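Local coordinates for protein NTF2-like nuclease/anti-CRISPR (PDB 7JTA) that impairs SpyCas9 activity as an anti-CRISPR and relieves DNA torsion in target plasmids, probably by acting as a nuclease, at residues Glu9-Leu14 / Ile23-Val28; Arg35-Gly40 / Pro53-Leu58; Leu14-Asp19 / Gly40-Asn45. One frame throughout, in Å; residues are numbered along the deposited sequence.

Contact 1: residues Glu9-Leu14 / Ile23-Val28; sequences EETRDL and IEAILV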
loop_
_atom_site.group_PDB
_atom_site.type_symbol
_atom_site.label_atom_id
_atom_site.label_comp_id
_atom_site.label_asym_id
_atom_site.label_seq_id
_atom_site.Cartn_x
_atom_site.Cartn_y
_atom_site.Cartn_z
ATOM N N GLU A 9 16.987 5.439 -3.627
ATOM C CA GLU A 9 18.063 4.490 -3.376
ATOM C C GLU A 9 17.959 3.226 -4.219
ATOM O O GLU A 9 18.981 2.585 -4.487
ATOM C CB GLU A 9 18.078 4.116 -1.887
ATOM C CG GLU A 9 18.910 2.900 -1.528
ATOM C CD GLU A 9 18.619 2.406 -0.120
ATOM O OE1 GLU A 9 18.722 3.214 0.829
ATOM O OE2 GLU A 9 18.287 1.211 0.039
ATOM N N GLU A 10 16.756 2.861 -4.652
ATOM C CA GLU A 10 16.555 1.628 -5.396
ATOM C C GLU A 10 15.237 1.727 -6.147
ATOM O O GLU A 10 14.276 2.312 -5.645
ATOM C CB GLU A 10 16.555 0.413 -4.464
ATOM C CG GLU A 10 16.576 -0.929 -5.173
ATOM C CD GLU A 10 15.226 -1.621 -5.159
ATOM O OE1 GLU A 10 14.193 -0.920 -5.180
ATOM O OE2 GLU A 10 15.196 -2.868 -5.125
ATOM N N THR A 11 15.208 1.166 -7.352
ATOM C CA THR A 11 13.994 1.042 -8.142
ATOM C C THR A 11 13.865 -0.399 -8.609
ATOM O O THR A 11 14.863 -1.110 -8.744
ATOM C CB THR A 11 14.011 1.996 -9.352
ATOM O OG1 THR A 11 13.853 3.346 -8.906
ATOM C CG2 THR A 11 12.903 1.662 -10.332
ATOM N N ARG A 12 12.631 -0.835 -8.847
ATOM C CA ARG A 12 12.427 -2.227 -9.210
ATOM C C ARG A 12 11.124 -2.379 -9.980
ATOM O O ARG A 12 10.109 -1.775 -9.630
ATOM C CB ARG A 12 12.430 -3.136 -7.981
ATOM C CG ARG A 12 12.682 -4.583 -8.328
ATOM C CD ARG A 12 13.358 -5.298 -7.192
ATOM N NE ARG A 12 12.544 -5.227 -5.988
ATOM C CZ ARG A 12 11.588 -6.100 -5.694
ATOM N NH1 ARG A 12 11.341 -7.110 -6.518
ATOM N NH2 ARG A 12 10.880 -5.965 -4.579
ATOM N N ASP A 13 11.172 -3.199 -11.026
ATOM C CA ASP A 13 10.016 -3.505 -11.862
ATOM C C ASP A 13 9.282 -4.702 -11.265
ATOM O O ASP A 13 9.792 -5.827 -11.290
ATOM C CB ASP A 13 10.494 -3.791 -13.280
ATOM C CG ASP A 13 9.376 -3.858 -14.274
ATOM O OD1 ASP A 13 9.587 -3.349 -15.391
ATOM O OD2 ASP A 13 8.294 -4.387 -13.945
ATOM N N LEU A 14 8.083 -4.465 -10.729
ATOM C CA LEU A 14 7.330 -5.525 -10.067
ATOM C C LEU A 14 6.406 -6.271 -11.016
ATOM O O LEU A 14 6.124 -7.454 -10.795
ATOM C CB LEU A 14 6.503 -4.949 -8.915
ATOM C CG LEU A 14 7.294 -4.272 -7.798
ATOM C CD1 LEU A 14 6.372 -3.935 -6.641
ATOM C CD2 LEU A 14 8.465 -5.128 -7.349
ATOM N N ILE A 23 5.939 0.030 -10.485
ATOM C CA ILE A 23 7.285 0.374 -10.045
ATOM C C ILE A 23 7.348 0.391 -8.524
ATOM O O ILE A 23 6.392 0.790 -7.853
ATOM C CB ILE A 23 7.731 1.740 -10.601
ATOM C CG1 ILE A 23 7.645 1.765 -12.126
ATOM C CG2 ILE A 23 9.137 2.061 -10.135
ATOM C CD1 ILE A 23 7.934 3.125 -12.718
ATOM N N GLU A 24 8.476 -0.062 -7.988
ATOM C CA GLU A 24 8.819 0.096 -6.583
ATOM C C GLU A 24 10.059 0.965 -6.469
ATOM O O GLU A 24 11.004 0.813 -7.247
ATOM C CB GLU A 24 9.096 -1.233 -5.897
ATOM C CG GLU A 24 10.044 -1.066 -4.718
ATOM C CD GLU A 24 10.561 -2.378 -4.181
ATOM O OE1 GLU A 24 11.771 -2.645 -4.339
ATOM O OE2 GLU A 24 9.754 -3.152 -3.627
ATOM N N ALA A 25 10.052 1.881 -5.504
ATOM C CA ALA A 25 11.228 2.676 -5.187
ATOM C C ALA A 25 11.457 2.637 -3.686
ATOM O O ALA A 25 10.501 2.605 -2.907
ATOM C CB ALA A 25 11.080 4.123 -5.672
ATOM N N ILE A 26 12.724 2.626 -3.286
ATOM C CA ILE A 26 13.103 2.797 -1.891
ATOM C C ILE A 26 13.598 4.224 -1.734
ATOM O O ILE A 26 14.604 4.608 -2.340
ATOM C CB ILE A 26 14.180 1.791 -1.467
ATOM C CG1 ILE A 26 13.682 0.360 -1.670
ATOM C CG2 ILE A 26 14.552 2.016 -0.015
ATOM C CD1 ILE A 26 12.347 0.075 -1.028
ATOM N N LEU A 27 12.884 5.017 -0.942
ATOM C CA LEU A 27 13.233 6.409 -0.702
ATOM C C LEU A 27 13.860 6.564 0.675
ATOM O O LEU A 27 13.478 5.876 1.625
ATOM C CB LEU A 27 11.996 7.300 -0.813
ATOM C CG LEU A 27 11.144 7.091 -2.065
ATOM C CD1 LEU A 27 10.019 8.109 -2.127
ATOM C CD2 LEU A 27 11.998 7.154 -3.321
ATOM N N VAL A 28 14.833 7.463 0.776
ATOM C CA VAL A 28 15.437 7.829 2.050
ATOM C C VAL A 28 15.355 9.341 2.191
ATOM O O VAL A 28 15.908 10.075 1.363
ATOM C CB VAL A 28 16.892 7.354 2.171
ATOM C CG1 VAL A 28 17.511 7.902 3.443
ATOM C CG2 VAL A 28 16.953 5.840 2.173
#

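Contact 2: residues Arg35-Gly40 / Pro53-Leu58; sequences RQLSVG and PISTVL. With NO3 (nitrate ion), chain E.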
loop_
_atom_site.group_PDB
_atom_site.type_symbol
_atom_site.label_atom_id
_atom_site.label_comp_id
_atom_site.label_asym_id
_atom_site.label_seq_id
_atom_site.Cartn_x
_atom_site.Cartn_y
_atom_site.Cartn_z
ATOM N N ARG A 35 9.130 2.774 1.288
ATOM C CA ARG A 35 8.842 1.971 0.107
ATOM C C ARG A 35 7.656 2.585 -0.627
ATOM O O ARG A 35 6.546 2.629 -0.088
ATOM C CB ARG A 35 8.549 0.517 0.477
ATOM C CG ARG A 35 8.218 -0.350 -0.727
ATOM C CD ARG A 35 8.037 -1.801 -0.331
ATOM N NE ARG A 35 8.150 -2.696 -1.479
ATOM C CZ ARG A 35 7.139 -3.399 -1.982
ATOM N NH1 ARG A 35 5.931 -3.313 -1.439
ATOM N NH2 ARG A 35 7.335 -4.187 -3.030
ATOM N N GLN A 36 7.898 3.051 -1.851
ATOM C CA GLN A 36 6.876 3.657 -2.693
ATOM C C GLN A 36 6.510 2.728 -3.841
ATOM O O GLN A 36 7.392 2.240 -4.556
ATOM C CB GLN A 36 7.352 4.999 -3.248
ATOM C CG GLN A 36 6.333 5.679 -4.150
ATOM C CD GLN A 36 6.749 7.084 -4.524
ATOM O OE1 GLN A 36 7.324 7.312 -5.588
ATOM N NE2 GLN A 36 6.461 8.037 -3.643
ATOM N N LEU A 37 5.214 2.487 -4.015
ATOM C CA LEU A 37 4.683 1.738 -5.146
ATOM C C LEU A 37 4.004 2.706 -6.104
ATOM O O LEU A 37 3.147 3.492 -5.688
ATOM C CB LEU A 37 3.692 0.674 -4.678
ATOM C CG LEU A 37 4.296 -0.417 -3.801
ATOM C CD1 LEU A 37 3.201 -1.300 -3.236
ATOM C CD2 LEU A 37 5.292 -1.239 -4.600
ATOM N N SER A 38 4.387 2.651 -7.378
ATOM C CA SER A 38 3.837 3.539 -8.390
ATOM C C SER A 38 3.412 2.754 -9.625
ATOM O O SER A 38 3.800 1.601 -9.824
ATOM C CB SER A 38 4.850 4.615 -8.796
ATOM O OG SER A 38 5.507 5.145 -7.660
ATOM N N VAL A 39 2.610 3.410 -10.460
ATOM C CA VAL A 39 2.252 2.915 -11.784
ATOM C C VAL A 39 2.851 3.865 -12.808
ATOM O O VAL A 39 2.596 5.074 -12.765
ATOM C CB VAL A 39 0.733 2.809 -11.968
ATOM C CG1 VAL A 39 0.414 2.473 -13.403
ATOM C CG2 VAL A 39 0.173 1.752 -11.050
ATOM N N GLY A 40 3.657 3.325 -13.714
ATOM C CA GLY A 40 4.212 4.089 -14.818
ATOM C C GLY A 40 3.383 3.870 -16.074
ATOM O O GLY A 40 2.906 2.765 -16.330
ATOM N N PRO A 53 2.102 7.864 -8.454
ATOM C CA PRO A 53 2.364 7.232 -7.156
ATOM C C PRO A 53 1.081 6.704 -6.536
ATOM O O PRO A 53 0.035 7.355 -6.573
ATOM C CB PRO A 53 2.976 8.365 -6.323
ATOM C CG PRO A 53 3.490 9.340 -7.329
ATOM C CD PRO A 53 2.539 9.268 -8.481
ATOM N N ILE A 54 1.164 5.499 -5.983
ATOM C CA ILE A 54 0.014 4.826 -5.406
ATOM C C ILE A 54 0.086 4.796 -3.886
ATOM O O ILE A 54 -0.918 5.037 -3.214
ATOM C CB ILE A 54 -0.139 3.399 -5.974
ATOM C CG1 ILE A 54 -0.405 3.443 -7.479
ATOM C CG2 ILE A 54 -1.244 2.652 -5.238
ATOM C CD1 ILE A 54 -0.684 2.082 -8.065
ATOM N N SER A 55 1.259 4.508 -3.327
ATOM C CA SER A 55 1.384 4.405 -1.882
ATOM C C SER A 55 2.849 4.501 -1.486
ATOM O O SER A 55 3.734 4.033 -2.205
ATOM C CB SER A 55 0.777 3.101 -1.365
ATOM O OG SER A 55 1.671 2.023 -1.553
ATOM N N THR A 56 3.086 5.143 -0.346
ATOM C CA THR A 56 4.395 5.196 0.287
ATOM C C THR A 56 4.228 4.801 1.745
ATOM O O THR A 56 3.245 5.180 2.386
ATOM C CB THR A 56 5.022 6.580 0.184
ATOM O OG1 THR A 56 5.003 7.015 -1.184
ATOM C CG2 THR A 56 6.462 6.543 0.678
ATOM N N VAL A 57 5.167 4.011 2.258
ATOM C CA VAL A 57 5.088 3.505 3.623
ATOM C C VAL A 57 6.479 3.509 4.236
ATOM O O VAL A 57 7.474 3.257 3.548
ATOM C CB VAL A 57 4.480 2.089 3.678
ATOM C CG1 VAL A 57 4.342 1.633 5.113
ATOM C CG2 VAL A 57 3.133 2.070 2.982
ATOM N N LEU A 58 6.541 3.802 5.531
ATOM C CA LEU A 58 7.793 3.727 6.270
ATOM C C LEU A 58 8.216 2.275 6.445
ATOM O O LEU A 58 7.394 1.413 6.772
ATOM C CB LEU A 58 7.642 4.402 7.632
ATOM C CG LEU A 58 8.896 4.530 8.498
ATOM C CD1 LEU A 58 9.865 5.541 7.914
ATOM C CD2 LEU A 58 8.510 4.928 9.905
HETATM N N NO3 E . 9.596 7.233 -8.334
HETATM O O1 NO3 E . 8.472 6.652 -8.274
HETATM O O2 NO3 E . 10.325 7.120 -9.364
HETATM O O3 NO3 E . 9.991 7.932 -7.358
#

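Contact 3: residues Leu14-Asp19 / Gly40-Asn45; sequences LAETAD and GIKDEN. With NO3 (nitrate ion), chain C.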
loop_
_atom_site.group_PDB
_atom_site.type_symbol
_atom_site.label_atom_id
_atom_site.label_comp_id
_atom_site.label_asym_id
_atom_site.label_seq_id
_atom_site.Cartn_x
_atom_site.Cartn_y
_atom_site.Cartn_z
ATOM N N LEU A 14 8.083 -4.465 -10.729
ATOM C CA LEU A 14 7.330 -5.525 -10.067
ATOM C C LEU A 14 6.406 -6.271 -11.016
ATOM O O LEU A 14 6.124 -7.454 -10.795
ATOM C CB LEU A 14 6.503 -4.949 -8.915
ATOM C CG LEU A 14 7.294 -4.272 -7.798
ATOM C CD1 LEU A 14 6.372 -3.935 -6.641
ATOM C CD2 LEU A 14 8.465 -5.128 -7.349
ATOM N N ALA A 15 5.923 -5.601 -12.058
ATOM C CA ALA A 15 5.026 -6.202 -13.031
ATOM C C ALA A 15 4.995 -5.285 -14.238
ATOM O O ALA A 15 5.019 -4.062 -14.088
ATOM C CB ALA A 15 3.619 -6.392 -12.459
ATOM N N GLU A 16 4.960 -5.869 -15.433
ATOM C CA GLU A 16 5.017 -5.048 -16.630
ATOM C C GLU A 16 4.060 -5.564 -17.691
ATOM O O GLU A 16 3.765 -6.759 -17.772
ATOM C CB GLU A 16 6.433 -4.964 -17.208
ATOM C CG GLU A 16 6.584 -3.825 -18.203
ATOM C CD GLU A 16 8.001 -3.308 -18.287
ATOM O OE1 GLU A 16 8.862 -3.852 -17.572
ATOM O OE2 GLU A 16 8.251 -2.353 -19.054
ATOM N N THR A 17 3.607 -4.631 -18.519
ATOM C CA THR A 17 2.656 -4.856 -19.593
ATOM C C THR A 17 3.092 -4.002 -20.769
ATOM O O THR A 17 3.972 -3.147 -20.640
ATOM C CB THR A 17 1.226 -4.515 -19.138
ATOM O OG1 THR A 17 0.721 -5.573 -18.310
ATOM C CG2 THR A 17 0.274 -4.227 -20.312
ATOM N N ALA A 18 2.507 -4.264 -21.937
ATOM C CA ALA A 18 2.753 -3.395 -23.079
ATOM C C ALA A 18 2.612 -1.932 -22.682
ATOM O O ALA A 18 3.458 -1.100 -23.027
ATOM C CB ALA A 18 1.797 -3.739 -24.220
ATOM N N ASP A 19 1.570 -1.609 -21.914
ATOM C CA ASP A 19 1.202 -0.223 -21.662
ATOM C C ASP A 19 1.556 0.289 -20.272
ATOM O O ASP A 19 1.819 1.483 -20.131
ATOM C CB ASP A 19 -0.301 -0.035 -21.899
ATOM C CG ASP A 19 -0.686 -0.221 -23.357
ATOM O OD1 ASP A 19 0.106 0.184 -24.236
ATOM O OD2 ASP A 19 -1.776 -0.773 -23.624
ATOM N N GLY A 40 3.657 3.325 -13.714
ATOM C CA GLY A 40 4.212 4.089 -14.818
ATOM C C GLY A 40 3.383 3.870 -16.074
ATOM O O GLY A 40 2.906 2.765 -16.330
ATOM N N ILE A 41 3.193 4.945 -16.831
ATOM C CA ILE A 41 2.415 4.917 -18.065
ATOM C C ILE A 41 3.385 4.939 -19.237
ATOM O O ILE A 41 4.239 5.830 -19.332
ATOM C CB ILE A 41 1.442 6.105 -18.142
ATOM C CG1 ILE A 41 0.735 6.310 -16.800
ATOM C CG2 ILE A 41 0.427 5.882 -19.247
ATOM C CD1 ILE A 41 -0.184 5.181 -16.409
ATOM N N LYS A 42 3.263 3.958 -20.123
ATOM C CA LYS A 42 4.162 3.807 -21.254
ATOM C C LYS A 42 3.471 4.231 -22.543
ATOM O O LYS A 42 2.265 4.032 -22.714
ATOM C CB LYS A 42 4.658 2.362 -21.362
ATOM C CG LYS A 42 5.600 1.967 -20.233
ATOM C CD LYS A 42 5.650 0.461 -20.026
ATOM C CE LYS A 42 6.306 -0.247 -21.195
ATOM N NZ LYS A 42 6.171 -1.724 -21.066
ATOM N N ASP A 43 4.246 4.829 -23.447
ATOM C CA ASP A 43 3.737 5.251 -24.742
ATOM C C ASP A 43 3.945 4.124 -25.756
ATOM O O ASP A 43 4.258 2.986 -25.396
ATOM C CB ASP A 43 4.399 6.561 -25.174
ATOM C CG ASP A 43 5.899 6.426 -25.388
ATOM O OD1 ASP A 43 6.545 7.446 -25.706
ATOM O OD2 ASP A 43 6.432 5.302 -25.264
ATOM N N GLU A 44 3.773 4.428 -27.045
ATOM C CA GLU A 44 3.937 3.397 -28.064
ATOM C C GLU A 44 5.377 2.901 -28.146
ATOM O O GLU A 44 5.610 1.746 -28.520
ATOM C CB GLU A 44 3.480 3.926 -29.424
ATOM N N ASN A 45 6.348 3.739 -27.794
ATOM C CA ASN A 45 7.756 3.376 -27.887
ATOM C C ASN A 45 8.267 2.654 -26.646
ATOM O O ASN A 45 9.473 2.408 -26.542
ATOM C CB ASN A 45 8.608 4.622 -28.140
ATOM C CG ASN A 45 8.294 5.284 -29.467
ATOM O OD1 ASN A 45 8.128 4.615 -30.488
ATOM N ND2 ASN A 45 8.212 6.610 -29.459
HETATM N N NO3 C . 3.429 -9.587 -15.285
HETATM O O1 NO3 C . 2.350 -8.998 -15.583
HETATM O O2 NO3 C . 3.418 -10.834 -15.053
HETATM O O3 NO3 C . 4.512 -8.930 -15.221
#

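Contact 1: residues Glu9-Leu14 / Ile23-Val28
R12 and E24 form a hydrogen-bonded pair in the antiparallel beta hairpin of strands 7-16 and 20-29. Their backbones are tied both ways, R12 N to E24 O at 2.8 Å and E24 N to R12 O at 2.9 Å. Farther along, E9 N donates to I26 O and I26 N to E10 O. Between these bonds T11 sits opposite A25 as a non-hydrogen-bonded pair, where the CA hydrogens of T11 and A25 point at E24 O and E10 O.

Charge dominates the sheet face that carries E10, R12 and E24. R12 NE bonds to E24 OE1 at 3.2 Å in a salt bridge, meeting that oxygen from above the carboxylate plane; guanidinium and carboxylate planes are 71° apart. A bend at chi3 (59°) turns the guanidinium so that NH2 also makes a weak bond to E24 OE2. E10 OE1 comes within 3.1 Å of E24 OE1, and the arginine probably eases this meeting of like charges. The network spreads outward: R35 pairs with E24 OE2, and R12 NH1 bonds to I59 O of the second subunit.

Apolar contacts occur on both faces. On the face away from the charges T11 CG2 meets I23 CG2 at 3.8 Å, whereas L14 rests CD1 on E24 CB at 3.9 Å and lays CD2 over the rim of the R12 guanidinium, 3.4 Å above its plane.

Contact 2: residues Arg35-Gly40 / Pro53-Leu58
L37 O takes two backbone donors from the facing strand, I54 N at 2.8 Å and S55 N at 3.2 Å, both lying in its carbonyl plane. L37 N returns a bond to S55 O. Nearer the end of the chain, R35 N gives to V57 O at 2.8 Å and V57 N to R35 O. Together these bonds build the antiparallel hairpin of strands 32-42 and 48-58, and the two residues facing L37 make a classic beta bulge: the register slips by one, so that S38 is opposite P53.

Among the side chains, one polar bond crosses the pair Q36-T56. Q36 NE2 donates to T56 OG1 at 3.0 Å, nearly straight (170°) and within the plane of the amide. The glutamine reaches this hydroxyl with an extended chain, CG pointing opposite the backbone N (chi1 179°), which brings CG alongside T56 OG1 at 3.5 Å. Past the amide, a nitrate ion, probably from the crystallisation liquor, lies with O1 3.4 Å from S38 OG in a weak hydrogen bond.

Looser packing completes the contact. S55 OG lies 4.0 Å from both L37 CB and L37 CD1, on the face that also carries R35. L37 CD2 covers the rim of one face of the R35 guanidinium, whose NH2 pairs with E24. The outer edge of the hairpin does not end the sheet, since S55, T56 and V57 pair antiparallel with a strand of the third subunit; L37 and I54 also pack on I54 of the fourth subunit.

Contact 3: residues Leu14-Asp19 / Gly40-Asn45
K42 N donates to D19 O at 2.9 Å, a backbone bond that joins the last residue of strand 32-42 to the turn just before strand 20-29.

The K42 side chain carries the rest of the contact. It reaches back across the turn, CB passing D19 O at 3.2 Å, and delivers its ammonium group to a cluster of oxygens on the opposite segment. A bend at chi3 (68°) in an otherwise extended chain turns the tip toward them. K42 NZ bonds to T17 O at 2.7 Å, close to the direction in which that carbonyl points, and more weakly to A18 O at 3.4 Å. E16 OE2 accepts from K42 NZ at 3.0 Å with its anti lone pair, the one turned away from OE1, in a salt bridge. With CG opposite its backbone N (chi1 -164°), the extended glutamate meets the lysine at about a right angle. One positive charge thus collects a carboxylate and two consecutive turn carbonyls, and so probably steadies the turn at T17-A18, though the A18 bond is weak.

On the backbone side, E16 N donates to O3 of a nitrate ion at 3.1 Å and 166°; the ion, probably from the crystallisation liquor, is also bonded to R50 of the fourth subunit.

The contact lies at one end of the sheet. The turn at T17-D19 joins strands 7-16 and 20-29, and K42 ties it to strand 32-42, the next neighbour of 20-29, while I48 of strand 48-58 touches K42 and I41 of the fourth subunit packs on T17.

Overall arrangement
All three contacts belong to one four-stranded antiparallel sheet with its strands in chain order. Contacts 1 and 2 lie in the first and last of the strand pairs, 7-16/20-29 and 32-42/48-58, met in series along the chain, with centres about 9 Å apart; strands 20-29 and 32-42 run side by side and join them through the E24-R35 salt bridge, the probable I23-S38 backbone bond and the packing of L14 on L37. Contact 3 lies at one end of the sheet; its centre is about 16 Å from the centre of each. It interleaves with both in sequence, sharing L14 with contact 1 and G40 with contact 2. Each contact touches the second subunit, contact 2 also the third and fourth and contact 3 the fourth, tying the sheet into a four-chain assembly.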